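Local atomic coordinates of cytidylyltransferase (Leptospira borgpetersenii serovar Hardjo-bovis, PDB entry 6OEW), a protein that probably acts as a metal-dependent nucleotidyltransferase of the GT-A type, transferring a cytidylyl group to an acceptor that has not been established. Residues 22-25 and 26-29; 33-37 and 38-42; 135-138 and 139-142; 149-153 and 154-158; 223-226 and 227-231. All blocks are in the same frame, centred on the assembly; numbering follows the deposited sequence.

Contact 1. Residues 22-25 and 26-29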
loop_
_atom_site.group_PDB
_atom_site.type_symbol
_atom_site.label_atom_id
_atom_site.label_comp_id
_atom_site.label_asym_id
_atom_site.label_seq_id
_atom_site.Cartn_x
_atom_site.Cartn_y
_atom_site.Cartn_z
ATOM N N THR A 22 -8.826 -3.848 -11.410
ATOM C CA THR A 22 -8.645 -3.699 -12.848
ATOM C C THR A 22 -7.729 -4.780 -13.402
ATOM O O THR A 22 -8.007 -5.369 -14.454
ATOM C CB THR A 22 -8.083 -2.309 -13.148
ATOM O OG1 THR A 22 -8.844 -1.321 -12.440
ATOM C CG2 THR A 22 -8.163 -2.019 -14.624
ATOM N N ARG A 23 -6.628 -5.055 -12.712
ATOM C CA ARG A 23 -5.702 -6.092 -13.127
ATOM C C ARG A 23 -5.871 -7.297 -12.215
ATOM O O ARG A 23 -5.906 -7.150 -10.980
ATOM C CB ARG A 23 -4.263 -5.577 -13.105
ATOM C CG ARG A 23 -4.042 -4.384 -14.022
ATOM C CD ARG A 23 -2.566 -4.081 -14.201
ATOM N NE ARG A 23 -1.933 -5.067 -15.075
ATOM C CZ ARG A 23 -0.620 -5.194 -15.242
ATOM N NH1 ARG A 23 0.219 -4.396 -14.585
ATOM N NH2 ARG A 23 -0.147 -6.122 -16.059
ATOM N N LEU A 24 -6.010 -8.463 -12.837
ATOM C CA LEU A 24 -6.141 -9.749 -12.160
ATOM C C LEU A 24 -7.239 -9.708 -11.093
ATOM O O LEU A 24 -6.971 -9.934 -9.904
ATOM C CB LEU A 24 -4.810 -10.190 -11.566
ATOM C CG LEU A 24 -4.664 -11.674 -11.237
ATOM C CD1 LEU A 24 -4.766 -12.473 -12.532
ATOM C CD2 LEU A 24 -3.332 -11.953 -10.524
ATOM N N PRO A 25 -8.485 -9.421 -11.483
ATOM C CA PRO A 25 -9.583 -9.434 -10.508
ATOM C C PRO A 25 -9.578 -10.740 -9.720
ATOM O O PRO A 25 -9.325 -11.812 -10.274
ATOM C CB PRO A 25 -10.839 -9.290 -11.381
ATOM C CG PRO A 25 -10.387 -9.674 -12.800
ATOM C CD PRO A 25 -8.958 -9.209 -12.866
ATOM N N GLY A 26 -9.798 -10.636 -8.400
ATOM C CA GLY A 26 -9.807 -11.788 -7.514
ATOM C C GLY A 26 -8.488 -12.054 -6.829
ATOM O O GLY A 26 -8.414 -12.937 -5.958
ATOM N N LYS A 27 -7.444 -11.320 -7.189
ATOM C CA LYS A 27 -6.108 -11.674 -6.730
ATOM C C LYS A 27 -5.978 -11.543 -5.216
ATOM O O LYS A 27 -5.224 -12.295 -4.606
ATOM C CB LYS A 27 -5.064 -10.806 -7.438
ATOM C CG LYS A 27 -5.161 -9.291 -7.078
ATOM C CD LYS A 27 -4.496 -8.419 -8.150
ATOM C CE LYS A 27 -4.563 -6.927 -7.766
ATOM N NZ LYS A 27 -4.144 -6.058 -8.909
ATOM N N ILE A 28 -6.710 -10.614 -4.587
ATOM C CA ILE A 28 -6.518 -10.426 -3.153
ATOM C C ILE A 28 -6.989 -11.631 -2.360
ATOM O O ILE A 28 -6.584 -11.800 -1.202
ATOM C CB ILE A 28 -7.232 -9.152 -2.658
ATOM C CG1 ILE A 28 -8.748 -9.242 -2.845
ATOM C CG2 ILE A 28 -6.628 -7.908 -3.334
ATOM C CD1 ILE A 28 -9.499 -8.044 -2.233
ATOM N N ALA A 29 -7.819 -12.486 -2.964
ATOM C CA ALA A 29 -8.316 -13.705 -2.341
ATOM C C ALA A 29 -7.524 -14.946 -2.743
ATOM O O ALA A 29 -7.895 -16.054 -2.349
ATOM C CB ALA A 29 -9.808 -13.903 -2.684
#
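K27 reaches back along the loop it leaves and binds R23 and L24, one through its ammonium group and the other through its backbone. The polar part comes first. K27 NZ donates to R23 O over 2.9 Å, arriving from above the carbonyl plane, not within it. The same nitrogen is bonded to I201 O and forms a salt bridge with D202, so three oxygens fix the end of the lysine. The chain gets there because CG stands between the backbone N and the carbonyl carbon (chi1 65°) and every bond beyond CG is extended. The backbone bond, K27 N to L24 O at 3.1 Å, is noticeably bent, with an N-H...O angle of 136°.

Apolar contact is light. The lysine methylenes cross the L24 side chain at a slant: L24 CD2 meets K27 CB at 3.7 Å, and L24 CB lies 3.9 Å from K27 CD. K27 CG also passes 3.4 Å from L24 O, which keeps the root of the chain close against the turn.

The turn itself is a type II beta turn from L24 to K27, with P25 and G26 at its two inner positions. G26 has a phi of 95°, where a side chain would run into P25 O. The loop follows strand 11-16, and a bound magnesium ion sits about 5 Å from the K27 side chain; the side chain of D108, a magnesium-binding residue, lies about 4 Å from that of K27. An Arg-Leu-Pro-Gly-Lys loop in this place is consistent with the nucleotide-binding signature loop of GT-A nucleotidyltransferases.

Contact 2. Residues 33-37 and 38-42; sequences GDTTI and LGFML
T36 and G39 make the defining bond here: T36 OG1 accepts from G39 N at 2.9 Å. The hydroxyl lies between the backbone N and the carbonyl carbon of its own residue (chi1 61°), which swings it over the opening turn of the helix. T36 also uses its backbone oxygen, which takes F40 N over 2.8 Å along a nearly straight N-H...O line of 166°. One residue on, M41 N donates to I37 O at 3.2 Å, and L42 N to L38 O continues the helical pattern. L38 N finds its partner outside the helix, in a probable hydrogen bond to I28 O, so the amides of L38, G39 and F40 in the first turn all have acceptors.

This is a classical N-cap, with T36 ending the short strand 35-36 just before helix 37-45. The two-stranded hairpin of 31-32 and 35-36 thus runs straight into the helix, and I37 is backbone-bonded to L30 at the junction.

T35 packs against the capped turn. Its CG2 lies 3.4 Å from F40 N, and its OG1 is 3.7 Å from G39 CA, at a spot where glycine has no side chain to collide with it. The T35 methyl touches the F40 ring obliquely, T35 CG2 lying 4.0 Å from F40 CD1, and F32 meets that ring edge-to-face. D34 OD1 is taken up by a salt bridge with K220.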
loop_
_atom_site.group_PDB
_atom_site.type_symbol
_atom_site.label_atom_id
_atom_site.label_comp_id
_atom_site.label_asym_id
_atom_site.label_seq_id
_atom_site.Cartn_x
_atom_site.Cartn_y
_atom_site.Cartn_z
ATOM N N GLY A 33 0.892 -18.318 1.094
ATOM C CA GLY A 33 1.324 -18.879 2.364
ATOM C C GLY A 33 0.192 -19.683 2.969
ATOM O O GLY A 33 -0.502 -20.438 2.279
ATOM N N ASP A 34 -0.033 -19.507 4.268
ATOM C CA ASP A 34 -1.155 -20.173 4.913
ATOM C C ASP A 34 -2.410 -19.311 4.937
ATOM O O ASP A 34 -3.343 -19.614 5.688
ATOM C CB ASP A 34 -0.781 -20.611 6.332
ATOM C CG ASP A 34 -0.489 -19.439 7.259
ATOM O OD1 ASP A 34 -0.467 -18.272 6.811
ATOM O OD2 ASP A 34 -0.289 -19.697 8.460
ATOM N N THR A 35 -2.467 -18.260 4.117
ATOM C CA THR A 35 -3.614 -17.362 4.145
ATOM C C THR A 35 -3.977 -16.918 2.725
ATOM O O THR A 35 -3.867 -17.707 1.779
ATOM C CB THR A 35 -3.311 -16.186 5.096
ATOM O OG1 THR A 35 -4.438 -15.303 5.191
ATOM C CG2 THR A 35 -2.060 -15.406 4.660
ATOM N N THR A 36 -4.450 -15.688 2.566
ATOM C CA THR A 36 -4.712 -15.063 1.276
ATOM C C THR A 36 -3.696 -13.955 1.017
ATOM O O THR A 36 -2.952 -13.529 1.914
ATOM C CB THR A 36 -6.130 -14.483 1.239
ATOM O OG1 THR A 36 -6.232 -13.474 2.265
ATOM C CG2 THR A 36 -7.176 -15.588 1.477
ATOM N N ILE A 37 -3.681 -13.462 -0.226
ATOM C CA ILE A 37 -2.803 -12.330 -0.554
ATOM C C ILE A 37 -3.054 -11.161 0.401
ATOM O O ILE A 37 -2.125 -10.633 1.025
ATOM C CB ILE A 37 -2.997 -11.907 -2.023
ATOM C CG1 ILE A 37 -2.274 -12.891 -2.960
ATOM C CG2 ILE A 37 -2.537 -10.487 -2.236
ATOM C CD1 ILE A 37 -0.775 -12.683 -3.016
ATOM N N LEU A 38 -4.315 -10.758 0.547
ATOM C CA LEU A 38 -4.623 -9.631 1.428
ATOM C C LEU A 38 -4.387 -9.982 2.893
ATOM O O LEU A 38 -3.872 -9.151 3.657
ATOM C CB LEU A 38 -6.066 -9.165 1.216
ATOM C CG LEU A 38 -6.523 -7.962 2.067
ATOM C CD1 LEU A 38 -5.566 -6.754 1.978
ATOM C CD2 LEU A 38 -7.918 -7.533 1.655
ATOM N N GLY A 39 -4.739 -11.204 3.312
ATOM C CA GLY A 39 -4.475 -11.594 4.698
ATOM C C GLY A 39 -2.994 -11.574 5.052
ATOM O O GLY A 39 -2.603 -11.147 6.147
ATOM N N PHE A 40 -2.150 -12.034 4.129
ATOM C CA PHE A 40 -0.706 -11.955 4.317
ATOM C C PHE A 40 -0.254 -10.521 4.560
ATOM O O PHE A 40 0.574 -10.258 5.449
ATOM C CB PHE A 40 -0.013 -12.531 3.081
ATOM C CG PHE A 40 1.380 -13.005 3.334
ATOM C CD1 PHE A 40 1.641 -14.365 3.478
ATOM C CD2 PHE A 40 2.433 -12.104 3.430
ATOM C CE1 PHE A 40 2.927 -14.826 3.705
ATOM C CE2 PHE A 40 3.737 -12.570 3.669
ATOM C CZ PHE A 40 3.976 -13.921 3.813
ATOM N N MET A 41 -0.763 -9.586 3.757
ATOM C CA MET A 41 -0.433 -8.174 3.923
ATOM C C MET A 41 -0.829 -7.668 5.306
ATOM O O MET A 41 -0.046 -6.989 5.984
ATOM C CB MET A 41 -1.124 -7.351 2.840
ATOM C CG MET A 41 -0.619 -5.911 2.758
ATOM S SD MET A 41 -1.605 -4.967 1.578
ATOM C CE MET A 41 -0.800 -3.352 1.715
ATOM N N LEU A 42 -2.046 -7.993 5.735
ATOM C CA LEU A 42 -2.514 -7.554 7.040
ATOM C C LEU A 42 -1.637 -8.122 8.153
ATOM O O LEU A 42 -1.293 -7.409 9.099
ATOM C CB LEU A 42 -3.981 -7.946 7.219
ATOM C CG LEU A 42 -4.976 -7.261 6.262
ATOM C CD1 LEU A 42 -6.398 -7.735 6.518
ATOM C CD2 LEU A 42 -4.913 -5.742 6.404
#

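Contact 3. Residues 135-138 and 139-142; sequences TNCF and QRTF
N136 and F142 meet through an amide and a ring whose side chains cross at about a right angle, the two planes 40° apart. N136 ND2 comes within 3.7 Å of F142 CD2, and N136 CB lies 3.8 Å from F142 CE2. The amide is already held by backbone partners, OD1 by I148 N and ND2 by M146 O, which settles its rotation and presents its ND2 to the phenyl group. I116, on helix 114-126, touches the same ring.

The second packing contact is between C137 and R140. The arginine runs extended from CG to NE and then bends about the CD-NE bond (chi4 -83°), bringing one face of the guanidinium against C137 CB, 3.7 Å from R140 NH2. C137 O lies over a face of the guanidinium too, while NH2 has its salt bridge with D147.

The segment forms the first part of the irregular loop between the neighbouring antiparallel strands 133-135 and 149-152. It begins with an ST turn, T135 OG1 accepting from C137 N at 2.9 Å.

Solvent supplies what direct bonding across the loop does not. N136 O is bonded to two waters: one, at 2.6 Å, also has a longer bond to T141 OG1, and the other accepts from F142 N at 3.1 Å, lying in the plane of the F142 ring at its edge. A third water joins F138 N to Q139 O, 2.8 Å from the latter. The fourth donates to F138 O and accepts from R140 NE at 3.1 Å, bracing the arginine from its own loop.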
loop_
_atom_site.group_PDB
_atom_site.type_symbol
_atom_site.label_atom_id
_atom_site.label_comp_id
_atom_site.label_asym_id
_atom_site.label_seq_id
_atom_site.Cartn_x
_atom_site.Cartn_y
_atom_site.Cartn_z
ATOM N N THR A 135 6.140 10.495 -0.077
ATOM C CA THR A 135 5.998 9.279 -0.885
ATOM C C THR A 135 7.359 8.629 -1.078
ATOM O O THR A 135 8.396 9.294 -1.035
ATOM C CB THR A 135 5.344 9.578 -2.271
ATOM O OG1 THR A 135 5.271 8.379 -3.065
ATOM C CG2 THR A 135 6.131 10.620 -3.048
ATOM N N ASN A 136 7.355 7.309 -1.271
ATOM C CA ASN A 136 8.533 6.586 -1.734
ATOM C C ASN A 136 8.327 6.023 -3.138
ATOM O O ASN A 136 9.116 5.185 -3.586
ATOM C CB ASN A 136 8.891 5.451 -0.756
ATOM C CG ASN A 136 7.901 4.265 -0.856
ATOM O OD1 ASN A 136 6.861 4.340 -1.565
ATOM N ND2 ASN A 136 8.213 3.181 -0.160
ATOM N N CYS A 137 7.272 6.455 -3.840
ATOM C CA CYS A 137 6.990 5.839 -5.130
ATOM C C CYS A 137 6.662 6.869 -6.203
ATOM O O CYS A 137 5.964 6.539 -7.172
ATOM C CB CYS A 137 5.860 4.800 -4.986
ATOM S SG CYS A 137 4.291 5.443 -4.340
ATOM N N PHE A 138 7.147 8.107 -6.062
ATOM C CA PHE A 138 7.196 9.016 -7.204
ATOM C C PHE A 138 8.460 8.663 -7.974
ATOM O O PHE A 138 8.425 7.822 -8.879
ATOM C CB PHE A 138 7.175 10.472 -6.747
ATOM C CG PHE A 138 7.091 11.469 -7.874
ATOM C CD1 PHE A 138 6.034 11.450 -8.762
ATOM C CD2 PHE A 138 8.054 12.461 -8.008
ATOM C CE1 PHE A 138 5.960 12.377 -9.788
ATOM C CE2 PHE A 138 7.974 13.393 -9.032
ATOM C CZ PHE A 138 6.930 13.352 -9.912
ATOM N N GLN A 139 9.590 9.264 -7.601
ATOM C CA GLN A 139 10.866 8.617 -7.880
ATOM C C GLN A 139 10.825 7.223 -7.265
ATOM O O GLN A 139 10.395 7.057 -6.118
ATOM C CB GLN A 139 12.030 9.418 -7.277
ATOM C CG GLN A 139 12.429 10.677 -8.016
ATOM C CD GLN A 139 13.683 11.289 -7.414
ATOM O OE1 GLN A 139 14.800 11.020 -7.864
ATOM N NE2 GLN A 139 13.499 12.108 -6.371
ATOM N N ARG A 140 11.250 6.213 -8.022
ATOM C CA ARG A 140 11.213 4.834 -7.544
ATOM C C ARG A 140 12.617 4.277 -7.354
ATOM O O ARG A 140 13.357 4.111 -8.331
ATOM C CB ARG A 140 10.422 3.950 -8.511
ATOM C CG ARG A 140 8.937 4.270 -8.487
ATOM C CD ARG A 140 8.129 3.410 -9.488
ATOM N NE ARG A 140 6.700 3.594 -9.237
ATOM C CZ ARG A 140 6.024 2.924 -8.306
ATOM N NH1 ARG A 140 6.643 2.004 -7.565
ATOM N NH2 ARG A 140 4.728 3.158 -8.116
ATOM N N THR A 141 12.967 3.956 -6.103
ATOM C CA THR A 141 14.179 3.201 -5.817
ATOM C C THR A 141 13.930 1.952 -4.985
ATOM O O THR A 141 14.871 1.174 -4.797
ATOM C CB THR A 141 15.242 4.079 -5.106
ATOM O OG1 THR A 141 14.663 4.738 -3.971
ATOM C CG2 THR A 141 15.830 5.109 -6.062
ATOM N N PHE A 142 12.719 1.735 -4.475
ATOM C CA PHE A 142 12.325 0.437 -3.940
ATOM C C PHE A 142 11.734 -0.417 -5.060
ATOM O O PHE A 142 11.319 0.089 -6.105
ATOM C CB PHE A 142 11.296 0.569 -2.808
ATOM C CG PHE A 142 11.798 1.336 -1.620
ATOM C CD1 PHE A 142 12.419 0.680 -0.563
ATOM C CD2 PHE A 142 11.648 2.709 -1.566
ATOM C CE1 PHE A 142 12.903 1.382 0.533
ATOM C CE2 PHE A 142 12.151 3.432 -0.450
ATOM C CZ PHE A 142 12.754 2.756 0.587
HETATM O O HOH W 1 11.659 5.888 -3.384
HETATM O O HOH W 2 10.011 3.081 -4.977
HETATM O O HOH W 3 9.367 8.835 -4.289
HETATM O O HOH W 4 6.491 6.484 -10.432
#

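Contact 4. Residues 149-153 and 154-158; sequences EIFTL and SLLEK
F151 packs on L155, and T152 caps the helix that L155 belongs to, where strand 149-152 passes into helix 153-162. T152 is the N-cap: its OG1 accepts from L155 N at 2.9 Å, and its backbone oxygen accepts from L156 N at 3.1 Å. Strand 149-152 belongs to the mixed sheet of the GT-A fold, running antiparallel to 101-106 and to 133-135. Helix 153-162 turns off it sharply, the segment axes standing 86° apart.

F151 can be followed outward atom by atom. Its CB meets L155 CD2 at 3.7 Å, and CG is next to the same methyl. The phenyl group sits between the backbone N and the carbonyl carbon (chi1 43°), which turns the ring toward L155 and L156. CD1 is still 4.0 Å from L155 CD2, and further out CE1 passes on to L156 CB, 4.1 Å away. The ring is thus handed from one leucine to the next, approached obliquely by both. I102 and R104 of strand 101-106 touch it as well, so the phenylalanine is wedged between the sheet and the new helix.

The leucines spread in different directions. L155 packs toward E132 and F183, whereas L156 joins I102 and Y90, and L153 leans on L91 and A94 of helix 86-96. L153 and E157 are one turn apart. E157 N donates to L153 O, and its extended side chain crosses that of L153 at a slant, with E157 CG 3.4 Å from L153 O and E157 CD 4.1 Å from L153 CG.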
loop_
_atom_site.group_PDB
_atom_site.type_symbol
_atom_site.label_atom_id
_atom_site.label_comp_id
_atom_site.label_asym_id
_atom_site.label_seq_id
_atom_site.Cartn_x
_atom_site.Cartn_y
_atom_site.Cartn_z
ATOM N N GLU A 149 2.475 6.063 0.557
ATOM C CA GLU A 149 2.207 7.487 0.485
ATOM C C GLU A 149 1.598 7.902 1.807
ATOM O O GLU A 149 0.788 7.166 2.379
ATOM C CB GLU A 149 1.248 7.830 -0.691
ATOM C CG GLU A 149 1.839 7.412 -2.017
ATOM C CD GLU A 149 0.788 7.142 -3.086
ATOM O OE1 GLU A 149 -0.242 6.503 -2.771
ATOM O OE2 GLU A 149 1.019 7.573 -4.234
ATOM N N ILE A 150 2.031 9.047 2.320
ATOM C CA ILE A 150 1.546 9.588 3.583
ATOM C C ILE A 150 1.137 11.028 3.354
ATOM O O ILE A 150 1.930 11.823 2.838
ATOM C CB ILE A 150 2.626 9.506 4.681
ATOM C CG1 ILE A 150 3.163 8.062 4.758
ATOM C CG2 ILE A 150 2.022 9.939 5.992
ATOM C CD1 ILE A 150 4.355 7.899 5.758
ATOM N N PHE A 151 -0.081 11.381 3.759
ATOM C CA PHE A 151 -0.489 12.768 3.628
ATOM C C PHE A 151 -1.508 13.124 4.698
ATOM O O PHE A 151 -2.139 12.252 5.304
ATOM C CB PHE A 151 -1.040 13.057 2.231
ATOM C CG PHE A 151 -1.964 11.987 1.711
ATOM C CD1 PHE A 151 -3.310 12.001 2.043
ATOM C CD2 PHE A 151 -1.486 10.974 0.897
ATOM C CE1 PHE A 151 -4.176 11.010 1.557
ATOM C CE2 PHE A 151 -2.328 9.987 0.421
ATOM C CZ PHE A 151 -3.672 9.994 0.745
ATOM N N THR A 152 -1.638 14.429 4.936
ATOM C CA THR A 152 -2.548 14.944 5.949
ATOM C C THR A 152 -3.984 14.876 5.450
ATOM O O THR A 152 -4.252 14.879 4.246
ATOM C CB THR A 152 -2.225 16.398 6.324
ATOM O OG1 THR A 152 -2.413 17.261 5.195
ATOM C CG2 THR A 152 -0.783 16.533 6.839
ATOM N N LEU A 153 -4.911 14.810 6.398
ATOM C CA LEU A 153 -6.312 14.964 6.044
ATOM C C LEU A 153 -6.533 16.288 5.328
ATOM O O LEU A 153 -7.328 16.371 4.385
ATOM C CB LEU A 153 -7.177 14.875 7.301
ATOM C CG LEU A 153 -8.663 15.186 7.134
ATOM C CD1 LEU A 153 -9.360 14.076 6.404
ATOM C CD2 LEU A 153 -9.254 15.409 8.514
ATOM N N SER A 154 -5.822 17.338 5.756
ATOM C CA SER A 154 -5.991 18.644 5.123
ATOM C C SER A 154 -5.615 18.602 3.644
ATOM O O SER A 154 -6.315 19.182 2.803
ATOM C CB SER A 154 -5.172 19.698 5.875
ATOM O OG SER A 154 -5.876 20.077 7.042
ATOM N N LEU A 155 -4.521 17.915 3.303
ATOM C CA LEU A 155 -4.144 17.788 1.900
ATOM C C LEU A 155 -5.221 17.036 1.123
ATOM O O LEU A 155 -5.623 17.455 0.032
ATOM C CB LEU A 155 -2.793 17.078 1.762
ATOM C CG LEU A 155 -2.478 16.810 0.274
ATOM C CD1 LEU A 155 -1.098 17.238 -0.134
ATOM C CD2 LEU A 155 -2.709 15.336 -0.117
ATOM N N LEU A 156 -5.708 15.929 1.681
ATOM C CA LEU A 156 -6.750 15.166 0.996
ATOM C C LEU A 156 -7.991 16.026 0.753
ATOM O O LEU A 156 -8.608 15.953 -0.317
ATOM C CB LEU A 156 -7.080 13.904 1.801
ATOM C CG LEU A 156 -8.161 12.999 1.178
ATOM C CD1 LEU A 156 -7.719 12.628 -0.212
ATOM C CD2 LEU A 156 -8.349 11.740 2.040
ATOM N N GLU A 157 -8.349 16.880 1.714
ATOM C CA GLU A 157 -9.490 17.768 1.527
ATOM C C GLU A 157 -9.242 18.763 0.398
ATOM O O GLU A 157 -10.149 19.041 -0.402
ATOM C CB GLU A 157 -9.814 18.474 2.844
ATOM C CG GLU A 157 -10.505 17.533 3.836
ATOM C CD GLU A 157 -10.740 18.153 5.205
ATOM O OE1 GLU A 157 -9.995 19.079 5.582
ATOM O OE2 GLU A 157 -11.672 17.703 5.905
ATOM N N LYS A 158 -8.013 19.277 0.287
ATOM C CA LYS A 158 -7.679 20.149 -0.836
ATOM C C LYS A 158 -7.793 19.403 -2.164
ATOM O O LYS A 158 -8.295 19.958 -3.148
ATOM C CB LYS A 158 -6.279 20.733 -0.663
#

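Contact 5. Residues 223-226 and 227-231; sequences SYVD and LIEVI
Y224 leaves the helix with CG opposite its backbone N (chi1 171°), while I228, one turn on, sends CG1 back beside its own backbone N (chi1 -54°); the two side chains therefore converge. They sit at the start of helix 224-233, which opens with a capping box. D226 N donates to S223 OG at 3.1 Å, and in return S223 N donates to D226 OD1, coming from above the carboxylate plane. Both bonds are nearly straight, so the two residues lock the first turn reciprocally.

The isoleucine lays its CG1 over one face of the phenol ring in a CH-pi contact. The approach is 22° off the ring normal, displaced toward the rim, and puts I228 CG1 3.5 Å from Y224 CZ. I228 CD1 touches the ring too, 3.6 Å from Y224 CE1. The tyrosine's hydroxyl is held by the backbone N of A143, with a weak second bond to D194, so the ring is pinned at its far end while the isoleucine supports its face.

Regular helical bonds carry the turn onward. L227 N donates to S223 O, and I228 N to Y224 O at 3.0 Å, almost along the C=O axis. That oxygen, Y224 O, is 3.2 Å from L227 CB; L227 also packs against C213 of helix 204-214. On another flank E229 pairs with R192 through OE2, and E229 CG rests 3.4 Å from V225 O.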
loop_
_atom_site.group_PDB
_atom_site.type_symbol
_atom_site.label_atom_id
_atom_site.label_comp_id
_atom_site.label_asym_id
_atom_site.label_seq_id
_atom_site.Cartn_x
_atom_site.Cartn_y
_atom_site.Cartn_z
ATOM N N SER A 223 12.200 -8.806 6.560
ATOM C CA SER A 223 12.258 -7.416 6.132
ATOM C C SER A 223 12.402 -7.313 4.612
ATOM O O SER A 223 12.680 -8.292 3.916
ATOM C CB SER A 223 13.415 -6.687 6.817
ATOM O OG SER A 223 14.634 -7.073 6.219
ATOM N N TYR A 224 12.206 -6.089 4.106
ATOM C CA TYR A 224 12.434 -5.801 2.692
ATOM C C TYR A 224 13.856 -6.152 2.275
ATOM O O TYR A 224 14.063 -6.837 1.269
ATOM C CB TYR A 224 12.148 -4.325 2.396
ATOM C CG TYR A 224 12.559 -3.885 1.000
ATOM C CD1 TYR A 224 11.839 -4.305 -0.126
ATOM C CD2 TYR A 224 13.679 -3.072 0.804
ATOM C CE1 TYR A 224 12.207 -3.911 -1.396
ATOM C CE2 TYR A 224 14.055 -2.672 -0.467
ATOM C CZ TYR A 224 13.313 -3.101 -1.557
ATOM O OH TYR A 224 13.671 -2.721 -2.822
ATOM N N VAL A 225 14.853 -5.705 3.039
ATOM C CA VAL A 225 16.235 -5.977 2.638
ATOM C C VAL A 225 16.522 -7.482 2.642
ATOM O O VAL A 225 17.206 -7.994 1.744
ATOM C CB VAL A 225 17.226 -5.181 3.512
ATOM C CG1 VAL A 225 16.917 -5.352 4.986
ATOM C CG2 VAL A 225 18.665 -5.591 3.195
ATOM N N ASP A 226 15.988 -8.224 3.621
ATOM C CA ASP A 226 16.142 -9.684 3.588
ATOM C C ASP A 226 15.628 -10.255 2.273
ATOM O O ASP A 226 16.237 -11.161 1.692
ATOM C CB ASP A 226 15.377 -10.363 4.729
ATOM C CG ASP A 226 15.822 -9.913 6.093
ATOM O OD1 ASP A 226 14.986 -9.967 7.027
ATOM O OD2 ASP A 226 16.983 -9.490 6.226
ATOM N N LEU A 227 14.501 -9.723 1.807
ATOM C CA LEU A 227 13.830 -10.203 0.602
ATOM C C LEU A 227 14.666 -9.937 -0.643
ATOM O O LEU A 227 14.808 -10.813 -1.507
ATOM C CB LEU A 227 12.463 -9.523 0.493
ATOM C CG LEU A 227 11.589 -9.800 -0.733
ATOM C CD1 LEU A 227 11.220 -11.272 -0.795
ATOM C CD2 LEU A 227 10.324 -8.934 -0.714
ATOM N N ILE A 228 15.206 -8.725 -0.765
ATOM C CA ILE A 228 16.061 -8.415 -1.906
ATOM C C ILE A 228 17.321 -9.268 -1.882
ATOM O O ILE A 228 17.798 -9.720 -2.929
ATOM C CB ILE A 228 16.394 -6.914 -1.940
ATOM C CG1 ILE A 228 15.106 -6.083 -1.914
ATOM C CG2 ILE A 228 17.244 -6.584 -3.165
ATOM C CD1 ILE A 228 14.139 -6.413 -3.042
ATOM N N GLU A 229 17.890 -9.508 -0.693
ATOM C CA GLU A 229 19.100 -10.326 -0.629
ATOM C C GLU A 229 18.821 -11.765 -1.040
ATOM O O GLU A 229 19.650 -12.393 -1.703
ATOM C CB GLU A 229 19.713 -10.270 0.770
ATOM C CG GLU A 229 20.409 -8.951 1.073
ATOM C CD GLU A 229 21.509 -8.616 0.069
ATOM O OE1 GLU A 229 22.186 -9.546 -0.425
ATOM O OE2 GLU A 229 21.689 -7.417 -0.232
ATOM N N VAL A 230 17.651 -12.295 -0.681
ATOM C CA VAL A 230 17.296 -13.651 -1.095
ATOM C C VAL A 230 17.076 -13.719 -2.608
ATOM O O VAL A 230 17.495 -14.683 -3.262
ATOM C CB VAL A 230 16.063 -14.141 -0.310
ATOM C CG1 VAL A 230 15.351 -15.249 -1.053
ATOM C CG2 VAL A 230 16.485 -14.638 1.060
ATOM N N ILE A 231 16.416 -12.709 -3.183
ATOM C CA ILE A 231 16.254 -12.632 -4.636
ATOM C C ILE A 231 17.612 -12.526 -5.322
ATOM O O ILE A 231 17.860 -13.166 -6.356
ATOM C CB ILE A 231 15.339 -11.449 -5.015
ATOM C CG1 ILE A 231 13.897 -11.677 -4.540
ATOM C CG2 ILE A 231 15.383 -11.201 -6.517
ATOM C CD1 ILE A 231 13.004 -10.422 -4.564
#

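The five contacts are in series along the chain; none crosses or encloses another. Contact 1 closes the turn after strand 11-16, beside the magnesium ion. Contact 2 follows after strand 31-32 and touches it: I28 O is probably hydrogen-bonded to L38 N, so the turn is tied to the helix whose side chains pack on strands 11-16 and 54-59. Contact 3 folds the first part of the loop between strands 133-135 and 149-152, and contact 4 carries the latter strand into its helix; T135 and C137 pack on E149. Contact 5 caps helix 224-233 and reaches back, Y224 OH packing on F142 CA. Contacts 1 and 4 lie on opposite sides of the chain's centre, about 27 Å apart between centres.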